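Local coordinates for ABC transporter, periplasmic substrate-binding protein (Vibrio cholerae O1 biovar eltor, PDB 1TWY) that probably captures phosphate in the periplasm and hands it to an ABC-type membrane transporter for uptake, at residues V76-A80 / T252-I256; T99-G104 / G272-P276; I126-T132 / I144-T148. All blocks are in the same frame, centred on the assembly; numbering follows the deposited sequence.

Contact 1: V76-A80 / T252-I256; sequences VADIA and TKEFI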
loop_
_atom_site.group_PDB
_atom_site.type_symbol
_atom_site.label_atom_id
_atom_site.label_comp_id
_atom_site.label_asym_id
_atom_site.label_seq_id
_atom_site.Cartn_x
_atom_site.Cartn_y
_atom_site.Cartn_z
ATOM N N VAL A 76 20.098 -11.858 -8.964
ATOM C CA VAL A 76 19.312 -13.067 -8.881
ATOM C C VAL A 76 17.806 -12.904 -8.955
ATOM O O VAL A 76 17.110 -13.872 -8.596
ATOM C CB VAL A 76 19.700 -13.828 -7.515
ATOM C CG1 VAL A 76 21.189 -14.213 -7.506
ATOM C CG2 VAL A 76 19.461 -12.984 -6.280
ATOM N N ALA A 77 17.314 -11.667 -9.166
ATOM C CA ALA A 77 16.028 -11.348 -9.782
ATOM C C ALA A 77 16.248 -10.552 -11.081
ATOM O O ALA A 77 17.202 -9.813 -11.155
ATOM C CB ALA A 77 15.167 -10.476 -8.813
ATOM N N ASP A 78 15.359 -10.693 -12.078
ATOM C CA ASP A 78 15.356 -9.910 -13.275
ATOM C C ASP A 78 14.627 -8.583 -13.099
ATOM O O ASP A 78 14.957 -7.592 -13.751
ATOM C CB ASP A 78 14.721 -10.666 -14.376
ATOM C CG ASP A 78 15.439 -11.939 -14.688
ATOM O OD1 ASP A 78 16.613 -11.860 -15.156
ATOM O OD2 ASP A 78 14.916 -13.036 -14.495
ATOM N N ILE A 79 13.602 -8.604 -12.221
ATOM C CA ILE A 79 12.753 -7.481 -11.959
ATOM C C ILE A 79 12.514 -7.351 -10.492
ATOM O O ILE A 79 12.310 -8.362 -9.908
ATOM C CB ILE A 79 11.383 -7.556 -12.772
ATOM C CG1 ILE A 79 11.698 -7.790 -14.269
ATOM C CG2 ILE A 79 10.627 -6.256 -12.570
ATOM C CD1 ILE A 79 10.500 -8.096 -15.145
ATOM N N ALA A 80 12.473 -6.179 -9.892
ATOM C CA ALA A 80 11.982 -6.111 -8.532
ATOM C C ALA A 80 10.628 -5.358 -8.554
ATOM O O ALA A 80 10.314 -4.549 -9.421
ATOM C CB ALA A 80 12.943 -5.477 -7.615
ATOM N N THR A 252 13.005 -10.432 -20.366
ATOM C CA THR A 252 12.742 -9.331 -19.426
ATOM C C THR A 252 12.114 -8.095 -20.153
ATOM O O THR A 252 11.040 -7.599 -19.754
ATOM C CB THR A 252 14.038 -8.954 -18.677
ATOM O OG1 THR A 252 14.500 -10.066 -17.880
ATOM C CG2 THR A 252 13.751 -7.855 -17.623
ATOM N N LYS A 253 12.710 -7.620 -21.250
ATOM C CA LYS A 253 12.148 -6.459 -21.945
ATOM C C LYS A 253 10.713 -6.717 -22.453
ATOM O O LYS A 253 9.830 -5.891 -22.344
ATOM C CB LYS A 253 13.089 -6.032 -23.092
ATOM C CG LYS A 253 14.415 -5.520 -22.516
ATOM C CD LYS A 253 15.250 -4.591 -23.456
ATOM C CE LYS A 253 15.451 -5.146 -24.854
ATOM N NZ LYS A 253 16.839 -4.799 -25.368
ATOM N N GLU A 254 10.452 -7.905 -22.961
ATOM C CA GLU A 254 9.140 -8.289 -23.372
ATOM C C GLU A 254 8.095 -8.327 -22.208
ATOM O O GLU A 254 6.955 -7.898 -22.388
ATOM C CB GLU A 254 9.220 -9.631 -24.098
ATOM C CG GLU A 254 7.968 -10.042 -24.803
ATOM C CD GLU A 254 8.179 -11.237 -25.770
ATOM O OE1 GLU A 254 9.343 -11.667 -26.037
ATOM O OE2 GLU A 254 7.163 -11.751 -26.265
ATOM N N PHE A 255 8.492 -8.824 -21.057
ATOM C CA PHE A 255 7.561 -8.791 -19.919
ATOM C C PHE A 255 7.310 -7.330 -19.450
ATOM O O PHE A 255 6.129 -6.932 -19.147
ATOM C CB PHE A 255 8.065 -9.656 -18.759
ATOM C CG PHE A 255 7.050 -9.830 -17.706
ATOM C CD1 PHE A 255 5.843 -10.462 -17.977
ATOM C CD2 PHE A 255 7.260 -9.333 -16.421
ATOM C CE1 PHE A 255 4.905 -10.611 -17.040
ATOM C CE2 PHE A 255 6.289 -9.463 -15.445
ATOM C CZ PHE A 255 5.143 -10.098 -15.718
ATOM N N ILE A 256 8.349 -6.538 -19.386
ATOM C CA ILE A 256 8.213 -5.111 -19.040
ATOM C C ILE A 256 7.271 -4.371 -19.995
ATOM O O ILE A 256 6.287 -3.680 -19.566
ATOM C CB ILE A 256 9.590 -4.422 -18.985
ATOM C CG1 ILE A 256 10.471 -5.034 -17.893
ATOM C CG2 ILE A 256 9.462 -2.906 -18.744
ATOM C CD1 ILE A 256 10.127 -4.541 -16.477
HETATM O O HOH W 1 17.221 -9.431 -17.280
#
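Asp78 and Thr252 mark the nearest backbone approach, with CA atoms 6.7 Å apart, where the loop leading into strand 79-82 passes the early turns of helix 250-260. The backbones stay apart, and side chains bridge the interval in two layers, one polar and one apolar. In the first, Asp78 CB packs 3.6 Å from Thr252 OG1, and the polar link is a water that donates to Thr252 OG1 at 2.9 Å and, over a longer 3.3 Å, to Asp78 OD1. Both polar ends have stronger partners beyond this pair: Asp78 OD2 takes the backbone N-H of Thr31, and Thr252 OG1 bonds to Asp249 OD1. The apolar layer is built on Ile79. Its CG1 is anti to the carbonyl carbon and beside the backbone N (chi1 -52°), and the extended chain carries CD1 toward the helix. That methyl meets the Phe255 ring at its edge, in the ring plane, 3.7 Å from CD2, and also touches Ile256 CD1 at 3.8 Å, the two isoleucines running past each other in opposite directions. Ile79 CG1 meanwhile rests against Thr252 CG2 at 3.9 Å. The layer continues into the sheet and the helix beside it: Ile79 also packs on Ile30 and Ile32 of strand 29-34 and, with Ile256, on Ile241 of strand 236-243, while Phe255 meets Tyr49 of helix 36-52 edge-to-face.

Contact 2: T99-G104 / G272-P276; sequences TLAFDG and GYIMP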
loop_
_atom_site.group_PDB
_atom_site.type_symbol
_atom_site.label_atom_id
_atom_site.label_comp_id
_atom_site.label_asym_id
_atom_site.label_seq_id
_atom_site.Cartn_x
_atom_site.Cartn_y
_atom_site.Cartn_z
ATOM N N THR A 99 6.190 3.400 -12.526
ATOM C CA THR A 99 5.065 3.208 -11.598
ATOM C C THR A 99 4.020 2.371 -12.276
ATOM O O THR A 99 3.422 2.813 -13.286
ATOM C CB THR A 99 4.474 4.555 -11.139
ATOM O OG1 THR A 99 5.462 5.313 -10.476
ATOM C CG2 THR A 99 3.306 4.362 -10.123
ATOM N N LEU A 100 3.778 1.167 -11.772
ATOM C CA LEU A 100 2.769 0.316 -12.299
ATOM C C LEU A 100 1.360 0.784 -11.964
ATOM O O LEU A 100 0.423 0.665 -12.783
ATOM C CB LEU A 100 2.891 -1.134 -11.811
ATOM C CG LEU A 100 2.029 -2.256 -12.290
ATOM C CD1 LEU A 100 2.455 -2.711 -13.689
ATOM C CD2 LEU A 100 2.091 -3.432 -11.355
ATOM N N ALA A 101 1.185 1.258 -10.735
ATOM C CA ALA A 101 -0.116 1.679 -10.227
ATOM C C ALA A 101 0.027 2.383 -8.924
ATOM O O ALA A 101 1.093 2.374 -8.357
ATOM C CB ALA A 101 -1.035 0.507 -10.099
ATOM N N PHE A 102 -1.046 2.986 -8.422
ATOM C CA PHE A 102 -1.107 3.471 -7.051
ATOM C C PHE A 102 -2.121 2.653 -6.331
ATOM O O PHE A 102 -3.028 2.092 -6.891
ATOM C CB PHE A 102 -1.455 4.933 -6.977
ATOM C CG PHE A 102 -0.313 5.845 -7.401
ATOM C CD1 PHE A 102 0.772 6.040 -6.568
ATOM C CD2 PHE A 102 -0.355 6.533 -8.586
ATOM C CE1 PHE A 102 1.817 6.859 -6.934
ATOM C CE2 PHE A 102 0.701 7.340 -8.961
ATOM C CZ PHE A 102 1.776 7.492 -8.116
ATOM N N ASP A 103 -1.910 2.501 -5.024
ATOM C CA ASP A 103 -2.871 1.755 -4.212
ATOM C C ASP A 103 -3.246 2.642 -3.046
ATOM O O ASP A 103 -2.427 3.304 -2.486
ATOM C CB ASP A 103 -2.211 0.444 -3.767
ATOM C CG ASP A 103 -3.020 -0.360 -2.816
ATOM O OD1 ASP A 103 -4.244 -0.550 -3.041
ATOM O OD2 ASP A 103 -2.469 -0.752 -1.751
ATOM N N GLY A 104 -4.489 2.836 -2.763
ATOM C CA GLY A 104 -4.860 3.857 -1.796
ATOM C C GLY A 104 -5.357 3.204 -0.473
ATOM O O GLY A 104 -5.673 1.989 -0.441
ATOM N N GLY A 272 -8.919 -2.764 -8.707
ATOM C CA GLY A 272 -9.045 -1.618 -7.787
ATOM C C GLY A 272 -7.778 -0.843 -7.620
ATOM O O GLY A 272 -7.782 0.057 -6.795
ATOM N N TYR A 273 -6.754 -1.033 -8.487
ATOM C CA TYR A 273 -5.587 -0.190 -8.351
ATOM C C TYR A 273 -5.734 0.983 -9.306
ATOM O O TYR A 273 -6.622 0.957 -10.176
ATOM C CB TYR A 273 -4.302 -0.940 -8.578
ATOM C CG TYR A 273 -4.179 -2.134 -7.680
ATOM C CD1 TYR A 273 -3.830 -1.971 -6.387
ATOM C CD2 TYR A 273 -4.498 -3.368 -8.122
ATOM C CE1 TYR A 273 -3.735 -3.028 -5.567
ATOM C CE2 TYR A 273 -4.420 -4.473 -7.288
ATOM C CZ TYR A 273 -4.057 -4.273 -6.005
ATOM O OH TYR A 273 -3.984 -5.331 -5.123
ATOM N N ILE A 274 -4.929 1.993 -9.161
ATOM C CA ILE A 274 -5.179 3.334 -9.780
ATOM C C ILE A 274 -4.070 3.714 -10.731
ATOM O O ILE A 274 -2.873 3.664 -10.433
ATOM C CB ILE A 274 -5.313 4.411 -8.732
ATOM C CG1 ILE A 274 -6.584 4.161 -7.879
ATOM C CG2 ILE A 274 -5.432 5.777 -9.339
ATOM C CD1 ILE A 274 -6.203 4.071 -6.423
HETATM N N MSE A 275 -4.456 4.102 -11.939
HETATM C CA MSE A 275 -3.449 4.480 -12.915
HETATM C C MSE A 275 -2.882 5.871 -12.526
HETATM O O MSE A 275 -3.647 6.753 -12.228
HETATM C CB MSE A 275 -4.075 4.567 -14.330
HETATM C CG MSE A 275 -4.405 3.229 -14.945
HETATM SE SE MSE A 275 -2.820 2.173 -15.206
HETATM C CE MSE A 275 -2.973 1.070 -13.854
ATOM N N PRO A 276 -1.582 6.066 -12.603
ATOM C CA PRO A 276 -0.967 7.396 -12.399
ATOM C C PRO A 276 -1.541 8.511 -13.316
ATOM O O PRO A 276 -1.640 7.966 -14.423
ATOM C CB PRO A 276 0.471 7.143 -12.797
ATOM C CG PRO A 276 0.684 5.774 -12.530
ATOM C CD PRO A 276 -0.605 5.084 -13.050
HETATM O O HOH W 2 -6.086 0.893 -4.514
#
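Pro276 CA lies at the edge of the Phe102 ring, near its plane, 3.8 Å from CE2, while Thr99 CG2 sits over one ring face, 4.0 Å above the plane and displaced toward the rim. The same Thr99 methyl touches Pro276 CG at 3.8 Å, closing a small apolar cluster of Thr99, Phe102 and Pro276; the His231 ring meets Phe102 edge-to-face. The Tyr273 ring has Asp103 CB and Phe102 O at its edge; Asp103 OD1 approaches CE1 obliquely to 3.6 Å, carboxylate and ring planes 62° apart. Asp103 OD2 makes a salt bridge with Arg237, while OD1 accepts from a water that also joins Gly104 N and Gly272 O. Between the two rings the backbones pair: Phe102 N donates to Ile274 O at 2.8 Å, and Ile274 N returns a 3.0 Å bond to Phe102 O. The selenomethionine Met275, bent at chi2 and chi3, brings CE to 3.6 Å from Leu100 O. This is a single antiparallel bridge, added by the C-terminal tail just after the Schellman motif at Gly272 that ends helix 262-270, beside the classic beta bulge that Leu100 and Ala101 form opposite Phe239.

Contact 3: I126-T132 / I144-T148; sequences IYKGQIT and IAVVT
The C-terminal end of helix 120-128 packs here on strand 145-149, with Tyr127 and Val146 meeting at the middle and a backbone bond closing the far end. Val146 places CG1 over one face of the Tyr127 ring in a CH-pi contact, 3.5 Å from the centroid and 21° off the ring normal. The first torsion of Val146, chi1 -179°, sets CG1 over the ring and turns CG2 to the helix, 3.9 Å from Ile126 CG2 and close to Ile126 O. The tyrosine reaches past Val146 CG1, and its hydroxyl donates to Val147 O at 2.7 Å, the donor tilted 20° from the carbonyl plane. Methyl and hydrogen bond together should hold the ring against turning, and Phe159 of helix 154-163 meets it edge-to-face.

Further along, Ile144 CD1 fits against Ile126 CG1 at 3.8 Å, the two side chains crossing at about a right angle. The same Ile144 methyl brushes Ile131, and Val201 of strand 200-205 backs both Ile126 and Ile144. Beyond the helix, Ile144 N gives a nearly straight 2.8 Å bond to Thr132 O. A water donates to Thr132 O as well, at 3.1 Å, and to Ile144 O at 2.8 Å, bridging the two carbonyls beside the backbone bond.

Between these two levels the chain leaves the helix through Gly129, whose positive phi belongs to a Schellman motif. Helix on sheet, with strand 145-149 set parallel to both 182-184 and 200-205, is the alpha/beta layering expected of one lobe of a periplasmic binding protein.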
loop_
_atom_site.group_PDB
_atom_site.type_symbol
_atom_site.label_atom_id
_atom_site.label_comp_id
_atom_site.label_asym_id
_atom_site.label_seq_id
_atom_site.Cartn_x
_atom_site.Cartn_y
_atom_site.Cartn_z
ATOM N N ILE A 126 -3.731 10.847 17.064
ATOM C CA ILE A 126 -4.549 9.731 17.515
ATOM C C ILE A 126 -3.802 8.375 17.575
ATOM O O ILE A 126 -3.778 7.681 18.575
ATOM C CB ILE A 126 -5.786 9.635 16.552
ATOM C CG1 ILE A 126 -6.769 10.779 16.830
ATOM C CG2 ILE A 126 -6.505 8.249 16.700
ATOM C CD1 ILE A 126 -7.759 10.996 15.776
ATOM N N TYR A 127 -3.063 8.062 16.516
ATOM C CA TYR A 127 -2.286 6.817 16.461
ATOM C C TYR A 127 -1.138 6.803 17.439
ATOM O O TYR A 127 -0.765 5.755 17.905
ATOM C CB TYR A 127 -1.886 6.425 15.008
ATOM C CG TYR A 127 -3.024 5.642 14.389
ATOM C CD1 TYR A 127 -4.123 6.266 13.864
ATOM C CD2 TYR A 127 -2.961 4.294 14.332
ATOM C CE1 TYR A 127 -5.209 5.551 13.382
ATOM C CE2 TYR A 127 -4.026 3.556 13.774
ATOM C CZ TYR A 127 -5.094 4.146 13.348
ATOM O OH TYR A 127 -6.226 3.441 12.852
ATOM N N LYS A 128 -0.642 8.001 17.851
ATOM C CA LYS A 128 0.391 8.047 18.858
ATOM C C LYS A 128 -0.119 7.924 20.260
ATOM O O LYS A 128 0.693 7.693 21.139
ATOM C CB LYS A 128 1.160 9.366 18.824
ATOM C CG LYS A 128 2.157 9.475 17.737
ATOM C CD LYS A 128 3.467 8.766 17.996
ATOM C CE LYS A 128 4.405 9.524 18.977
ATOM N NZ LYS A 128 5.222 8.529 19.723
ATOM N N GLY A 129 -1.383 8.092 20.482
ATOM C CA GLY A 129 -2.011 8.038 21.748
ATOM C C GLY A 129 -1.980 9.423 22.432
ATOM O O GLY A 129 -2.391 9.512 23.605
ATOM N N GLN A 130 -1.629 10.453 21.699
ATOM C CA GLN A 130 -1.617 11.827 22.215
ATOM C C GLN A 130 -3.003 12.442 22.236
ATOM O O GLN A 130 -3.378 13.187 23.156
ATOM C CB GLN A 130 -0.712 12.692 21.381
ATOM C CG GLN A 130 0.747 12.312 21.445
ATOM C CD GLN A 130 1.602 12.968 20.300
ATOM O OE1 GLN A 130 1.105 13.746 19.453
ATOM N NE2 GLN A 130 2.870 12.588 20.242
ATOM N N ILE A 131 -3.823 12.081 21.269
ATOM C CA ILE A 131 -5.199 12.521 21.183
ATOM C C ILE A 131 -6.074 11.324 21.514
ATOM O O ILE A 131 -6.009 10.318 20.819
ATOM C CB ILE A 131 -5.503 13.004 19.802
ATOM C CG1 ILE A 131 -4.664 14.239 19.494
ATOM C CG2 ILE A 131 -7.038 13.206 19.695
ATOM C CD1 ILE A 131 -4.749 14.712 18.110
ATOM N N THR A 132 -6.856 11.368 22.596
ATOM C CA THR A 132 -7.512 10.174 23.106
ATOM C C THR A 132 -9.081 10.232 23.150
ATOM O O THR A 132 -9.704 9.204 23.451
ATOM C CB THR A 132 -7.042 9.762 24.469
ATOM O OG1 THR A 132 -7.255 10.871 25.368
ATOM C CG2 THR A 132 -5.534 9.435 24.529
ATOM N N ILE A 144 -11.374 7.340 22.179
ATOM C CA ILE A 144 -11.005 6.688 20.882
ATOM C C ILE A 144 -10.503 5.253 21.043
ATOM O O ILE A 144 -9.643 4.949 21.888
ATOM C CB ILE A 144 -10.005 7.576 20.100
ATOM C CG1 ILE A 144 -10.582 8.946 19.823
ATOM C CG2 ILE A 144 -9.693 6.790 18.783
ATOM C CD1 ILE A 144 -9.605 9.836 19.253
ATOM N N ALA A 145 -11.038 4.314 20.247
ATOM C CA ALA A 145 -10.379 2.957 20.163
ATOM C C ALA A 145 -9.605 2.969 18.813
ATOM O O ALA A 145 -10.230 3.157 17.744
ATOM C CB ALA A 145 -11.367 1.799 20.177
ATOM N N VAL A 146 -8.314 2.939 18.889
ATOM C CA VAL A 146 -7.441 2.966 17.697
ATOM C C VAL A 146 -7.290 1.553 17.284
ATOM O O VAL A 146 -6.870 0.751 18.010
ATOM C CB VAL A 146 -6.062 3.465 18.114
ATOM C CG1 VAL A 146 -5.094 3.549 16.934
ATOM C CG2 VAL A 146 -6.202 4.873 18.689
ATOM N N VAL A 147 -7.526 1.255 16.009
ATOM C CA VAL A 147 -7.415 -0.077 15.414
ATOM C C VAL A 147 -6.358 -0.058 14.303
ATOM O O VAL A 147 -6.277 0.849 13.490
ATOM C CB VAL A 147 -8.702 -0.541 14.894
ATOM C CG1 VAL A 147 -8.557 -2.103 14.614
ATOM C CG2 VAL A 147 -9.841 -0.242 15.793
ATOM N N THR A 148 -5.517 -1.113 14.300
ATOM C CA THR A 148 -4.469 -1.299 13.420
ATOM C C THR A 148 -4.463 -2.739 12.856
ATOM O O THR A 148 -5.348 -3.529 13.245
ATOM C CB THR A 148 -3.151 -0.802 13.989
ATOM O OG1 THR A 148 -2.182 -0.813 12.915
ATOM C CG2 THR A 148 -2.612 -1.717 15.107
HETATM O O HOH W 3 -8.151 6.574 23.532
#

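All three contacts reach one branched, mixed sheet. Contacts 1 and 2 are neighbours, with centres about 20 Å apart and nearest atoms about 7 Å apart; their segments alternate along the chain, and strand 236-243 pairs with both 79-82 and 96-109. Contact 3 lies within the chain loops closed by the other two and on the opposite side of the chain's centre from contact 1, about 42 Å centre to centre. The centres of contacts 2 and 3 are about 28 Å apart; contact 2 is on strand 96-109, which also pairs with 200-205, a partner of 145-149, consistent with a two-lobed binding protein. The magnesium ion, at Gly164 and Thr166, is about 11 Å from the Tyr127 side chain.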